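NtrC family transcriptional regulator (Clostridium acetobutylicum ATCC 824, PDB 2Q5C) probably regulates transcription as an ATP-dependent, NtrC-type DNA-binding activator, of which this chain is the N-terminal piece carrying the propionate-activator (PrpR_N) region. Local coordinates at residues Ala8-Asn13 with Asp53-Arg58; Asn15-Phe20 with Thr33-Leu38; Gly47-Val52 with Ser68-Ser73. One frame throughout, in Å; residues are numbered along the deposited sequence.

Interaction 1 (Ala8-Asn13 with Asp53-Arg58); sequences ALISQN and DAIISR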
ATOM      1  N   ALA A   8      -2.055 -12.534  -9.309  1.00 16.11           N
ATOM      2  CA  ALA A   8      -1.272 -11.325  -9.577  1.00 15.82           C
ATOM      3  C   ALA A   8      -1.105 -10.481  -8.341  1.00 17.20           C
ATOM      4  O   ALA A   8      -2.070 -10.213  -7.644  1.00 20.15           O
ATOM      5  CB  ALA A   8      -1.900 -10.477 -10.653  1.00 16.34           C
ATOM      6  N   LEU A   9       0.119 -10.031  -8.086  1.00 15.26           N
ATOM      7  CA  LEU A   9       0.401  -9.005  -7.079  1.00 15.34           C
ATOM      8  C   LEU A   9       0.725  -7.733  -7.803  1.00 16.16           C
ATOM      9  O   LEU A   9       1.614  -7.724  -8.655  1.00 15.92           O
ATOM     10  CB  LEU A   9       1.585  -9.430  -6.178  1.00 14.34           C
ATOM     11  CG  LEU A   9       2.067  -8.295  -5.256  1.00 15.31           C
ATOM     12  CD1 LEU A   9       1.043  -8.013  -4.179  1.00 18.10           C
ATOM     13  CD2 LEU A   9       3.365  -8.738  -4.588  1.00 16.70           C
ATOM     14  N   ILE A  10       0.016  -6.643  -7.484  1.00 16.21           N
ATOM     15  CA  ILE A  10       0.250  -5.345  -8.120  1.00 17.72           C
ATOM     16  C   ILE A  10       0.648  -4.402  -6.990  1.00 18.36           C
ATOM     17  O   ILE A  10      -0.130  -4.186  -6.050  1.00 18.67           O
ATOM     18  CB  ILE A  10      -0.992  -4.821  -8.874  1.00 16.91           C
ATOM     19  CG1 ILE A  10      -1.434  -5.879  -9.894  1.00 17.58           C
ATOM     20  CG2 ILE A  10      -0.646  -3.468  -9.534  1.00 20.25           C
ATOM     21  CD1 ILE A  10      -2.718  -5.516 -10.687  1.00 18.90           C
ATOM     22  N   SER A  11       1.883  -3.911  -7.039  1.00 18.64           N
ATOM     23  CA  SER A  11       2.452  -3.193  -5.902  1.00 19.98           C
ATOM     24  C   SER A  11       3.593  -2.353  -6.442  1.00 20.97           C
ATOM     25  O   SER A  11       4.089  -2.619  -7.521  1.00 21.91           O
ATOM     26  CB  SER A  11       3.001  -4.243  -4.924  1.00 21.19           C
ATOM     27  OG  SER A  11       3.700  -3.649  -3.831  1.00 22.88           O
ATOM     28  N   GLN A  12       4.018  -1.361  -5.678  1.00 21.56           N
ATOM     29  CA  GLN A  12       5.262  -0.650  -5.995  1.00 22.35           C
ATOM     30  C   GLN A  12       6.370  -1.025  -5.013  1.00 23.32           C
ATOM     31  O   GLN A  12       7.469  -0.457  -5.085  1.00 24.58           O
ATOM     32  CB  GLN A  12       5.040   0.858  -5.973  1.00 22.29           C
ATOM     33  CG  GLN A  12       4.069   1.345  -7.011  1.00 23.03           C
ATOM     34  CD  GLN A  12       3.955   2.833  -6.978  1.00 24.76           C
ATOM     35  OE1 GLN A  12       3.365   3.414  -6.050  1.00 27.87           O
ATOM     36  NE2 GLN A  12       4.543   3.470  -7.964  1.00 27.88           N
ATOM     37  N   ASN A  13       6.104  -1.978  -4.125  1.00 23.00           N
ATOM     38  CA  ASN A  13       7.038  -2.344  -3.064  1.00 24.49           C
ATOM     39  C   ASN A  13       7.947  -3.455  -3.587  1.00 24.62           C
ATOM     40  O   ASN A  13       7.502  -4.592  -3.775  1.00 23.22           O
ATOM     41  CB  ASN A  13       6.246  -2.803  -1.842  1.00 25.03           C
ATOM     42  CG  ASN A  13       7.070  -2.852  -0.601  1.00 27.24           C
ATOM     43  OD1 ASN A  13       7.816  -3.800  -0.389  1.00 29.17           O
ATOM     44  ND2 ASN A  13       6.954  -1.806   0.241  1.00 31.66           N
ATOM     45  N   ASP A  53      -6.705 -15.820 -11.494  1.00 19.69           N
ATOM     46  CA  ASP A  53      -7.786 -16.235 -10.565  1.00 20.31           C
ATOM     47  C   ASP A  53      -8.053 -15.198  -9.473  1.00 21.09           C
ATOM     48  O   ASP A  53      -9.140 -15.148  -8.913  1.00 22.03           O
ATOM     49  CB  ASP A  53      -7.459 -17.573  -9.925  1.00 21.10           C
ATOM     50  CG  ASP A  53      -7.367 -18.678 -10.938  1.00 24.77           C
ATOM     51  OD1 ASP A  53      -8.440 -19.129 -11.384  1.00 28.48           O
ATOM     52  OD2 ASP A  53      -6.256 -19.066 -11.335  1.00 25.28           O
ATOM     53  N   ALA A  54      -7.061 -14.396  -9.136  1.00 19.17           N
ATOM     54  CA  ALA A  54      -7.226 -13.383  -8.099  1.00 18.65           C
ATOM     55  C   ALA A  54      -6.127 -12.345  -8.236  1.00 17.72           C
ATOM     56  O   ALA A  54      -5.093 -12.621  -8.822  1.00 17.73           O
ATOM     57  CB  ALA A  54      -7.140 -14.020  -6.711  1.00 18.94           C
ATOM     58  N   ILE A  55      -6.364 -11.169  -7.653  1.00 17.44           N
ATOM     59  CA  ILE A  55      -5.406 -10.063  -7.599  1.00 16.84           C
ATOM     60  C   ILE A  55      -5.207  -9.695  -6.141  1.00 17.45           C
ATOM     61  O   ILE A  55      -6.178  -9.670  -5.366  1.00 18.08           O
ATOM     62  CB  ILE A  55      -5.874  -8.888  -8.397  1.00 17.33           C
ATOM     63  CG1 ILE A  55      -5.939  -9.320  -9.883  1.00 21.36           C
ATOM     64  CG2 ILE A  55      -4.886  -7.694  -8.274  1.00 18.33           C
ATOM     65  CD1 ILE A  55      -6.741  -8.409 -10.754  1.00 25.03           C
ATOM     66  N   ILE A  56      -3.947  -9.456  -5.746  1.00 15.47           N
ATOM     67  CA  ILE A  56      -3.563  -8.945  -4.424  1.00 15.30           C
ATOM     68  C   ILE A  56      -2.930  -7.579  -4.612  1.00 15.15           C
ATOM     69  O   ILE A  56      -2.116  -7.358  -5.531  1.00 15.13           O
ATOM     70  CB  ILE A  56      -2.574  -9.912  -3.708  1.00 15.21           C
ATOM     71  CG1 ILE A  56      -3.192 -11.292  -3.454  1.00 16.35           C
ATOM     72  CG2 ILE A  56      -2.071  -9.252  -2.428  1.00 14.58           C
ATOM     73  CD1 ILE A  56      -2.227 -12.329  -2.956  1.00 16.86           C
ATOM     74  N   SER A  57      -3.278  -6.641  -3.735  1.00 15.81           N
ATOM     75  CA  SER A  57      -2.712  -5.284  -3.774  1.00 16.36           C
ATOM     76  C   SER A  57      -2.845  -4.712  -2.386  1.00 16.51           C
ATOM     77  O   SER A  57      -3.304  -5.406  -1.496  1.00 18.23           O
ATOM     78  CB  SER A  57      -3.329  -4.428  -4.873  1.00 16.20           C
ATOM     79  OG  SER A  57      -4.704  -4.216  -4.588  1.00 18.03           O
ATOM     80  N   ARG A  58      -2.430  -3.459  -2.186  1.00 17.90           N
ATOM     81  CA  ARG A  58      -2.436  -2.910  -0.852  1.00 19.45           C
ATOM     82  C   ARG A  58      -3.121  -1.567  -0.842  1.00 19.87           C
ATOM     83  O   ARG A  58      -3.070  -0.808  -1.808  1.00 20.26           O
ATOM     84  CB  ARG A  58      -0.982  -2.778  -0.412  1.00 20.70           C
ATOM     85  CG  ARG A  58      -0.808  -2.429   1.036  1.00 25.17           C
ATOM     86  CD  ARG A  58       0.529  -2.963   1.526  1.00 31.38           C
ATOM     87  NE  ARG A  58       1.648  -2.127   1.118  1.00 36.59           N
ATOM     88  CZ  ARG A  58       2.285  -1.274   1.933  1.00 40.21           C
ATOM     89  NH1 ARG A  58       3.286  -0.554   1.466  1.00 42.29           N
ATOM     90  NH2 ARG A  58       1.918  -1.147   3.211  1.00 41.55           N
TER
HETATM   91  O   HOH W   1      -0.539  -2.346  -4.109  1.00 19.67           O
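Ala8 and Ile55, and after them Leu9 and Ile56, form the bridge pairs of two neighbouring parallel strands, 8-11 and 54-58, whose directions differ by 23°. The backbone supplies the polar part of the contact. Ala8 N donates to Ala54 O at 3.1 Å, Ala8 O receives Ile56 N at 2.8 Å, and Ile56 O receives Ile10 N at 3.0 Å. Where the ladder would continue, a water takes over, donating to Ile10 O and accepting from Arg58 N.

Ile55 illustrates how a side chain uses such a ladder. Its CB lies loosely near Ala8 O; CG2 is nearer to that oxygen and also meets Ile10 CD1 at 3.9 Å. The other branch has CG1 loosely beside Ala8 CB at 4.3 Å. With CG1 directed away from the carbonyl carbon (chi1 -64°), the chain runs on nearly extended to CD1, which reaches Ile71 in the loop before strand 73-76. Helix 38-48 and Ile65 of helix 59-66 cover this face. On the reverse face Leu9 CD1 lies against Ile56 CG2 at 3.8 Å, and Leu17 and Phe20 of helix 14-27 close over Leu9.

Beyond the ladder the chemistry becomes polar. The Asn13 amide and the Arg58 guanidinium stand almost perpendicular, 89° apart, with ND2 and NH1 at 4.1 Å. Both are donors and do not bond each other: NH1 goes to Ile166 O, ND2 weakly to Asn167 OD1, and Asn13 OD1 separately caps Leu16 N. Ser11 OG accepts Asn13 N at 2.9 Å in an ST turn that leads into that cap. Buried peptide groups are thus paired between two apolar layers, while polar groups, water and glycerol, the last probably from the crystallisation liquor, gather at the carboxyl-terminal strand ends.

Interaction 2 (Asn15-Phe20 with Thr33-Leu38); sequences NLLNLF and TKTASL. With SO4 (sulfate ion), chain F; SO4 (sulfate ion), chain D.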
ATOM      1  N   ASN A  15      10.297  -5.158  -2.219  1.00 28.08           N
ATOM      2  CA  ASN A  15      10.500  -6.310  -1.339  1.00 27.93           C
ATOM      3  C   ASN A  15       9.364  -7.313  -1.479  1.00 26.43           C
ATOM      4  O   ASN A  15       9.598  -8.528  -1.573  1.00 26.41           O
ATOM      5  CB  ASN A  15      10.649  -5.867   0.112  1.00 29.17           C
ATOM      6  CG  ASN A  15      12.031  -5.314   0.404  1.00 32.04           C
ATOM      7  OD1 ASN A  15      12.940  -5.367  -0.443  1.00 35.66           O
ATOM      8  ND2 ASN A  15      12.204  -4.781   1.609  1.00 35.32           N
ATOM      9  N   LEU A  16       8.135  -6.801  -1.533  1.00 24.49           N
ATOM     10  CA  LEU A  16       6.967  -7.654  -1.754  1.00 22.78           C
ATOM     11  C   LEU A  16       7.014  -8.296  -3.103  1.00 20.04           C
ATOM     12  O   LEU A  16       6.723  -9.479  -3.221  1.00 19.77           O
ATOM     13  CB  LEU A  16       5.636  -6.904  -1.615  1.00 23.08           C
ATOM     14  CG  LEU A  16       5.180  -6.377  -0.256  1.00 24.04           C
ATOM     15  CD1 LEU A  16       3.814  -5.725  -0.389  1.00 26.52           C
ATOM     16  CD2 LEU A  16       5.137  -7.516   0.738  1.00 25.75           C
ATOM     17  N   LEU A  17       7.377  -7.517  -4.125  1.00 19.75           N
ATOM     18  CA  LEU A  17       7.405  -8.052  -5.481  1.00 20.41           C
ATOM     19  C   LEU A  17       8.427  -9.161  -5.620  1.00 20.62           C
ATOM     20  O   LEU A  17       8.171 -10.137  -6.305  1.00 21.81           O
ATOM     21  CB  LEU A  17       7.657  -6.953  -6.527  1.00 20.66           C
ATOM     22  CG  LEU A  17       6.533  -5.892  -6.628  1.00 20.49           C
ATOM     23  CD1 LEU A  17       7.003  -4.622  -7.348  1.00 24.06           C
ATOM     24  CD2 LEU A  17       5.289  -6.473  -7.316  1.00 24.14           C
ATOM     25  N   ASN A  18       9.576  -9.039  -4.952  0.50 21.93           N
ATOM     26  CA  ASN A  18      10.571 -10.105  -5.041  0.50 22.58           C
ATOM     27  C   ASN A  18      10.258 -11.318  -4.161  0.50 21.67           C
ATOM     28  O   ASN A  18      10.659 -12.443  -4.466  0.50 22.88           O
ATOM     29  CB  ASN A  18      11.970  -9.579  -4.726  0.50 23.49           C
ATOM     30  CG  ASN A  18      12.434  -8.526  -5.705  0.50 26.36           C
ATOM     31  OD1 ASN A  18      13.014  -7.510  -5.305  0.50 29.45           O
ATOM     32  ND2 ASN A  18      12.197  -8.760  -6.994  0.50 27.83           N
ATOM     33  N   LEU A  19       9.542 -11.102  -3.064  1.00 21.44           N
ATOM     34  CA  LEU A  19       9.139 -12.202  -2.208  1.00 20.15           C
ATOM     35  C   LEU A  19       8.021 -13.074  -2.844  1.00 20.17           C
ATOM     36  O   LEU A  19       7.971 -14.290  -2.666  1.00 21.03           O
ATOM     37  CB  LEU A  19       8.661 -11.645  -0.864  1.00 21.48           C
ATOM     38  CG  LEU A  19       8.074 -12.636   0.142  1.00 21.18           C
ATOM     39  CD1 LEU A  19       9.117 -13.719   0.539  1.00 22.78           C
ATOM     40  CD2 LEU A  19       7.609 -11.876   1.372  1.00 22.82           C
ATOM     41  N   PHE A  20       7.117 -12.416  -3.570  1.00 19.40           N
ATOM     42  CA  PHE A  20       5.900 -13.088  -4.006  1.00 19.42           C
ATOM     43  C   PHE A  20       6.162 -14.381  -4.816  1.00 19.34           C
ATOM     44  O   PHE A  20       5.533 -15.404  -4.550  1.00 19.78           O
ATOM     45  CB  PHE A  20       5.045 -12.059  -4.757  1.00 18.39           C
ATOM     46  CG  PHE A  20       3.660 -12.529  -5.166  1.00 16.58           C
ATOM     47  CD1 PHE A  20       2.689 -12.764  -4.202  1.00 18.46           C
ATOM     48  CD2 PHE A  20       3.303 -12.650  -6.512  1.00 17.12           C
ATOM     49  CE1 PHE A  20       1.397 -13.165  -4.578  1.00 18.43           C
ATOM     50  CE2 PHE A  20       1.997 -13.041  -6.881  1.00 19.09           C
ATOM     51  CZ  PHE A  20       1.074 -13.279  -5.911  1.00 17.76           C
ATOM     52  N   THR A  33       3.616 -10.537 -11.292  1.00 17.50           N
ATOM     53  CA  THR A  33       3.888  -9.293 -10.557  1.00 18.88           C
ATOM     54  C   THR A  33       3.872  -8.119 -11.513  1.00 18.65           C
ATOM     55  O   THR A  33       4.346  -8.236 -12.656  1.00 19.91           O
ATOM     56  CB  THR A  33       5.221  -9.324  -9.800  1.00 20.06           C
ATOM     57  OG1 THR A  33       6.275  -9.567 -10.736  1.00 23.23           O
ATOM     58  CG2 THR A  33       5.234 -10.408  -8.737  1.00 20.07           C
ATOM     59  N   LYS A  34       3.296  -7.005 -11.069  1.00 18.02           N
ATOM     60  CA  LYS A  34       3.245  -5.784 -11.874  1.00 18.58           C
ATOM     61  C   LYS A  34       3.484  -4.610 -10.953  1.00 19.31           C
ATOM     62  O   LYS A  34       2.982  -4.560  -9.823  1.00 18.94           O
ATOM     63  CB  LYS A  34       1.884  -5.606 -12.575  1.00 20.26           C
ATOM     64  CG  LYS A  34       1.490  -6.778 -13.491  1.00 21.89           C
ATOM     65  CD  LYS A  34       2.320  -6.800 -14.799  1.00 25.12           C
ATOM     66  CE  LYS A  34       1.905  -7.971 -15.682  1.00 28.26           C
ATOM     67  NZ  LYS A  34       2.869  -8.253 -16.815  1.00 31.95           N
ATOM     68  N   THR A  35       4.253  -3.638 -11.434  1.00 20.04           N
ATOM     69  CA  THR A  35       4.616  -2.497 -10.632  1.00 20.90           C
ATOM     70  C   THR A  35       3.709  -1.343 -10.996  1.00 20.09           C
ATOM     71  O   THR A  35       3.831  -0.764 -12.097  1.00 21.31           O
ATOM     72  CB  THR A  35       6.106  -2.130 -10.879  1.00 20.52           C
ATOM     73  OG1 THR A  35       6.911  -3.260 -10.526  1.00 25.26           O
ATOM     74  CG2 THR A  35       6.528  -0.921 -10.041  1.00 23.30           C
ATOM     75  N   ALA A  36       2.782  -1.027 -10.098  1.00 20.07           N
ATOM     76  CA  ALA A  36       1.804   0.030 -10.381  1.00 19.07           C
ATOM     77  C   ALA A  36       1.029   0.390  -9.135  1.00 18.59           C
ATOM     78  O   ALA A  36       1.016  -0.370  -8.176  1.00 18.95           O
ATOM     79  CB  ALA A  36       0.821  -0.452 -11.468  1.00 19.41           C
ATOM     80  N   SER A  37       0.335   1.540  -9.185  1.00 18.46           N
ATOM     81  CA  SER A  37      -0.591   1.918  -8.114  1.00 18.38           C
ATOM     82  C   SER A  37      -1.831   2.625  -8.679  1.00 18.08           C
ATOM     83  O   SER A  37      -1.834   3.090  -9.839  1.00 19.11           O
ATOM     84  CB  SER A  37       0.090   2.863  -7.100  1.00 19.49           C
ATOM     85  OG  SER A  37       0.330   4.129  -7.710  1.00 22.32           O
ATOM     86  N   LEU A  38      -2.848   2.709  -7.834  1.00 18.65           N
ATOM     87  CA  LEU A  38      -4.009   3.572  -8.071  1.00 19.54           C
ATOM     88  C   LEU A  38      -4.660   3.361  -9.443  1.00 19.76           C
ATOM     89  O   LEU A  38      -4.905   2.205  -9.830  1.00 19.82           O
ATOM     90  CB  LEU A  38      -3.647   5.025  -7.795  1.00 20.21           C
ATOM     91  CG  LEU A  38      -3.065   5.270  -6.389  1.00 20.67           C
ATOM     92  CD1 LEU A  38      -2.747   6.755  -6.208  1.00 23.25           C
ATOM     93  CD2 LEU A  38      -3.953   4.781  -5.271  1.00 23.32           C
TER
HETATM   94  S   SO4 F 606       6.389  -4.527 -14.334  0.75 46.58           S
HETATM   95  O1  SO4 F 606       5.063  -3.918 -14.209  0.75 42.31           O
HETATM   96  O2  SO4 F 606       7.325  -3.540 -14.874  0.75 46.62           O
HETATM   97  O3  SO4 F 606       6.890  -4.952 -13.030  0.75 46.16           O
HETATM   98  O4  SO4 F 606       6.298  -5.672 -15.244  0.75 46.65           O
HETATM   99  S   SO4 D 602       0.561  -9.534 -19.573  0.60 33.63           S
HETATM  100  O1  SO4 D 602       0.435  -8.082 -19.416  0.60 33.97           O
HETATM  101  O2  SO4 D 602       1.278  -9.774 -20.826  0.60 34.36           O
HETATM  102  O3  SO4 D 602       1.290 -10.078 -18.448  0.60 32.48           O
HETATM  103  O4  SO4 D 602      -0.772 -10.146 -19.627  0.60 34.69           O
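Leu17 and Thr33 mark the closest backbone approach, with CA atoms 6.3 Å apart, between helix 15-20 and strand 33-35. The two run nearly antiparallel, at 166° between their directions, and their axes come within 9.1 Å, so the space between them is filled by side chains and no backbone bond links the two.

Leu17 does most of the filling. Its CG points away from the carbonyl carbon (chi1 -65°), and the two methyls divide the strand between them: CD2 rests against Thr33 CB at 3.8 Å and near Lys34 O, while CD1 comes to Thr35 OG1 at 3.5 Å. One turn on, Phe20 places ring atom CD2 against the methyl CG2 of Thr33 at 3.7 Å, the two side chains passing each other in opposite directions. Phe20 also touches Ile7 and Leu9 of strand 6-11 and meets the ring of Phe29.

At the outer margin the strand meets anions. Thr35 N gives a nearly straight bond, 174° at the hydrogen, to O1 of one sulfate at 2.9 Å. Lys34, whose side chain sets off away from the helix, bends at its second torsion and carries NZ to O3 of another sulfate, also at 2.9 Å. Both ions probably come from the crystallisation liquor.

A leucine side chain from a helix pressed onto the outermost strand, which runs parallel to its neighbour in the sheet, with that neighbouring strand 6-11 bonded to Lys34, is the packing expected of a beta-alpha-beta crossover, here strand 6-11, helix 14-27 and strand 30-35, in a doubly wound parallel alpha/beta domain.

Interaction 3 (Gly47-Val52 with Ser68-Ser73); sequences GLQDEV and SVSIPS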
ATOM      1  N   GLY A  47      -6.952  -5.470 -17.311  1.00 20.58           N
ATOM      2  CA  GLY A  47      -6.379  -6.192 -18.473  1.00 21.43           C
ATOM      3  C   GLY A  47      -6.040  -7.636 -18.143  1.00 22.27           C
ATOM      4  O   GLY A  47      -6.026  -8.485 -19.026  1.00 24.32           O
ATOM      5  N   LEU A  48      -5.756  -7.915 -16.872  1.00 21.11           N
ATOM      6  CA  LEU A  48      -5.373  -9.258 -16.416  1.00 21.92           C
ATOM      7  C   LEU A  48      -6.522 -10.132 -15.955  1.00 21.76           C
ATOM      8  O   LEU A  48      -6.357 -11.340 -15.737  1.00 22.09           O
ATOM      9  CB  LEU A  48      -4.432  -9.131 -15.215  1.00 22.03           C
ATOM     10  CG  LEU A  48      -2.980  -8.791 -15.512  1.00 24.22           C
ATOM     11  CD1 LEU A  48      -2.292  -8.457 -14.211  1.00 24.68           C
ATOM     12  CD2 LEU A  48      -2.309  -9.983 -16.171  1.00 25.84           C
ATOM     13  N   GLN A  49      -7.698  -9.558 -15.785  1.00 23.66           N
ATOM     14  CA  GLN A  49      -8.683 -10.260 -14.988  1.00 24.97           C
ATOM     15  C   GLN A  49      -9.198 -11.535 -15.625  1.00 26.01           C
ATOM     16  O   GLN A  49      -9.591 -12.449 -14.898  1.00 28.03           O
ATOM     17  CB  GLN A  49      -9.810  -9.350 -14.522  1.00 25.63           C
ATOM     18  CG  GLN A  49     -10.724  -8.883 -15.588  1.00 26.88           C
ATOM     19  CD  GLN A  49     -11.913  -8.164 -14.996  1.00 27.85           C
ATOM     20  OE1 GLN A  49     -12.485  -8.592 -13.995  1.00 30.21           O
ATOM     21  NE2 GLN A  49     -12.282  -7.075 -15.608  1.00 29.53           N
ATOM     22  N   ASP A  50      -9.172 -11.623 -16.951  1.00 26.57           N
ATOM     23  CA  ASP A  50      -9.646 -12.856 -17.581  1.00 27.64           C
ATOM     24  C   ASP A  50      -8.526 -13.894 -17.655  1.00 27.58           C
ATOM     25  O   ASP A  50      -8.753 -15.028 -18.094  1.00 29.12           O
ATOM     26  CB  ASP A  50     -10.240 -12.573 -18.973  1.00 28.38           C
ATOM     27  CG  ASP A  50     -11.536 -11.775 -18.915  1.00 33.41           C
ATOM     28  OD1 ASP A  50     -12.287 -11.860 -17.909  1.00 38.07           O
ATOM     29  OD2 ASP A  50     -11.818 -11.066 -19.910  1.00 40.02           O
ATOM     30  N   GLU A  51      -7.333 -13.516 -17.198  1.00 25.82           N
ATOM     31  CA  GLU A  51      -6.145 -14.393 -17.260  1.00 25.83           C
ATOM     32  C   GLU A  51      -5.611 -14.877 -15.914  1.00 23.79           C
ATOM     33  O   GLU A  51      -4.652 -15.648 -15.871  1.00 23.72           O
ATOM     34  CB  GLU A  51      -4.988 -13.700 -17.980  1.00 26.59           C
ATOM     35  CG  GLU A  51      -5.309 -13.166 -19.366  1.00 29.79           C
ATOM     36  CD  GLU A  51      -4.173 -12.351 -19.963  1.00 31.46           C
ATOM     37  OE1 GLU A  51      -3.110 -12.159 -19.319  1.00 37.33           O
ATOM     38  OE2 GLU A  51      -4.348 -11.884 -21.110  1.00 38.55           O
ATOM     39  N   VAL A  52      -6.185 -14.394 -14.812  1.00 21.40           N
ATOM     40  CA  VAL A  52      -5.752 -14.796 -13.474  1.00 20.65           C
ATOM     41  C   VAL A  52      -6.955 -15.113 -12.597  1.00 20.26           C
ATOM     42  O   VAL A  52      -8.097 -14.707 -12.925  1.00 21.55           O
ATOM     43  CB  VAL A  52      -4.864 -13.719 -12.766  1.00 20.63           C
ATOM     44  CG1 VAL A  52      -3.672 -13.366 -13.655  1.00 22.85           C
ATOM     45  CG2 VAL A  52      -5.661 -12.462 -12.428  1.00 21.68           C
ATOM     46  N   SER A  68     -13.147  -2.033 -10.016  1.00 27.71           N
ATOM     47  CA  SER A  68     -13.102  -2.144 -11.478  1.00 27.94           C
ATOM     48  C   SER A  68     -12.933  -3.549 -12.066  1.00 27.43           C
ATOM     49  O   SER A  68     -12.983  -3.711 -13.292  1.00 27.76           O
ATOM     50  CB  SER A  68     -12.089  -1.171 -12.072  1.00 29.84           C
ATOM     51  OG  SER A  68     -10.851  -1.271 -11.428  1.00 31.29           O
ATOM     52  N   VAL A  69     -12.697  -4.547 -11.223  1.00 25.88           N
ATOM     53  CA  VAL A  69     -12.626  -5.938 -11.677  1.00 25.63           C
ATOM     54  C   VAL A  69     -13.747  -6.786 -11.105  1.00 25.80           C
ATOM     55  O   VAL A  69     -14.325  -6.445 -10.065  1.00 26.78           O
ATOM     56  CB  VAL A  69     -11.226  -6.600 -11.388  1.00 24.99           C
ATOM     57  CG1 VAL A  69     -10.124  -5.734 -11.982  1.00 27.52           C
ATOM     58  CG2 VAL A  69     -11.004  -6.888  -9.882  1.00 24.19           C
ATOM     59  N   SER A  70     -14.050  -7.900 -11.773  1.00 26.84           N
ATOM     60  CA  SER A  70     -15.101  -8.794 -11.268  1.00 27.79           C
ATOM     61  C   SER A  70     -14.550 -10.046 -10.609  1.00 27.68           C
ATOM     62  O   SER A  70     -15.308 -10.857 -10.082  1.00 30.19           O
ATOM     63  CB  SER A  70     -16.103  -9.159 -12.385  1.00 28.35           C
ATOM     64  OG  SER A  70     -15.402  -9.634 -13.528  1.00 32.64           O
ATOM     65  N   ILE A  71     -13.226 -10.213 -10.624  1.00 25.31           N
ATOM     66  CA  ILE A  71     -12.624 -11.376  -9.986  1.00 23.69           C
ATOM     67  C   ILE A  71     -12.202 -11.010  -8.553  1.00 22.44           C
ATOM     68  O   ILE A  71     -12.210  -9.823  -8.215  1.00 22.73           O
ATOM     69  CB  ILE A  71     -11.420 -11.906 -10.780  1.00 22.80           C
ATOM     70  CG1 ILE A  71     -10.307 -10.850 -10.846  1.00 23.11           C
ATOM     71  CG2 ILE A  71     -11.875 -12.301 -12.193  1.00 25.28           C
ATOM     72  CD1 ILE A  71      -8.951 -11.403 -11.319  1.00 23.07           C
ATOM     73  N   PRO A  72     -11.851 -12.017  -7.728  1.00 21.66           N
ATOM     74  CA  PRO A  72     -11.405 -11.723  -6.354  1.00 21.79           C
ATOM     75  C   PRO A  72     -10.227 -10.739  -6.279  1.00 21.59           C
ATOM     76  O   PRO A  72      -9.228 -10.911  -6.994  1.00 21.88           O
ATOM     77  CB  PRO A  72     -10.993 -13.082  -5.829  1.00 23.05           C
ATOM     78  CG  PRO A  72     -11.902 -14.051  -6.583  1.00 22.68           C
ATOM     79  CD  PRO A  72     -11.947 -13.473  -7.973  1.00 22.01           C
ATOM     80  N   SER A  73     -10.406  -9.702  -5.466  1.00 21.12           N
ATOM     81  CA  SER A  73      -9.427  -8.638  -5.223  1.00 20.11           C
ATOM     82  C   SER A  73      -9.176  -8.664  -3.723  1.00 20.47           C
ATOM     83  O   SER A  73     -10.086  -8.415  -2.923  1.00 21.47           O
ATOM     84  CB  SER A  73      -9.973  -7.256  -5.629  1.00 20.55           C
ATOM     85  OG  SER A  73      -9.060  -6.194  -5.252  1.00 23.89           O
TER
HETATM   86  O   HOH W   2     -14.675  -5.328 -14.707  1.00 32.73           O
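Gln49 OE1 is held by two donors from Ser70. The backbone N comes in the plane of the amide, on a lone pair, at 2.8 Å and almost straight (172° at the hydrogen). The hydroxyl OG, at 3.1 Å from OE1, arrives instead from above that plane, 42° out of it. At the other end of the amide, NE2 donates to a water, and that water donates in turn to Ser68 O, so both ends of the Gln49 amide serve the same loop and its rotation is fixed. The side chain gets there with CG lying between the backbone N and the carbonyl carbon (chi1 70°) and the rest extended.

This clasp joins the turn after helix 38-48 to the loop between helix 59-66 and strand 73-76, at the amino-terminal end of the parallel strands of an alpha/beta lobe. Ser68 OG finds its own acceptor in Tyr64 O, near the end of helix 59-66.

Alongside, Ile71 CD1 packs on Gln49 CB at 3.9 Å and on Val52 CG2 at 3.6 Å. Ile71 CG2 comes near the carbonyl oxygen Gln49 O, and Arg187 of helix 170-187 lies against Ile71.

In the fold
Interaction 1 is a buried, central strand pair held by peptide hydrogen bonds. Interaction 2, about 6 Å away between centres, is partly buried and uses methyls and a ring; its strand 30-35 is hydrogen-bonded to strand 6-11 of interaction 1 through Leu9, Ser11 and Lys34, and its loop is nested inside the one closed by interaction 1. Interaction 3 lies at the surface, its centre about 19 Å from the chain's centre, where a glutamine amide and a water do the joining. It still reaches the buried sheet, because Pro72 O bonds to Ile55 N and the loop 68-73 packs on strand 54-58, extending the sheet toward strand 73-76.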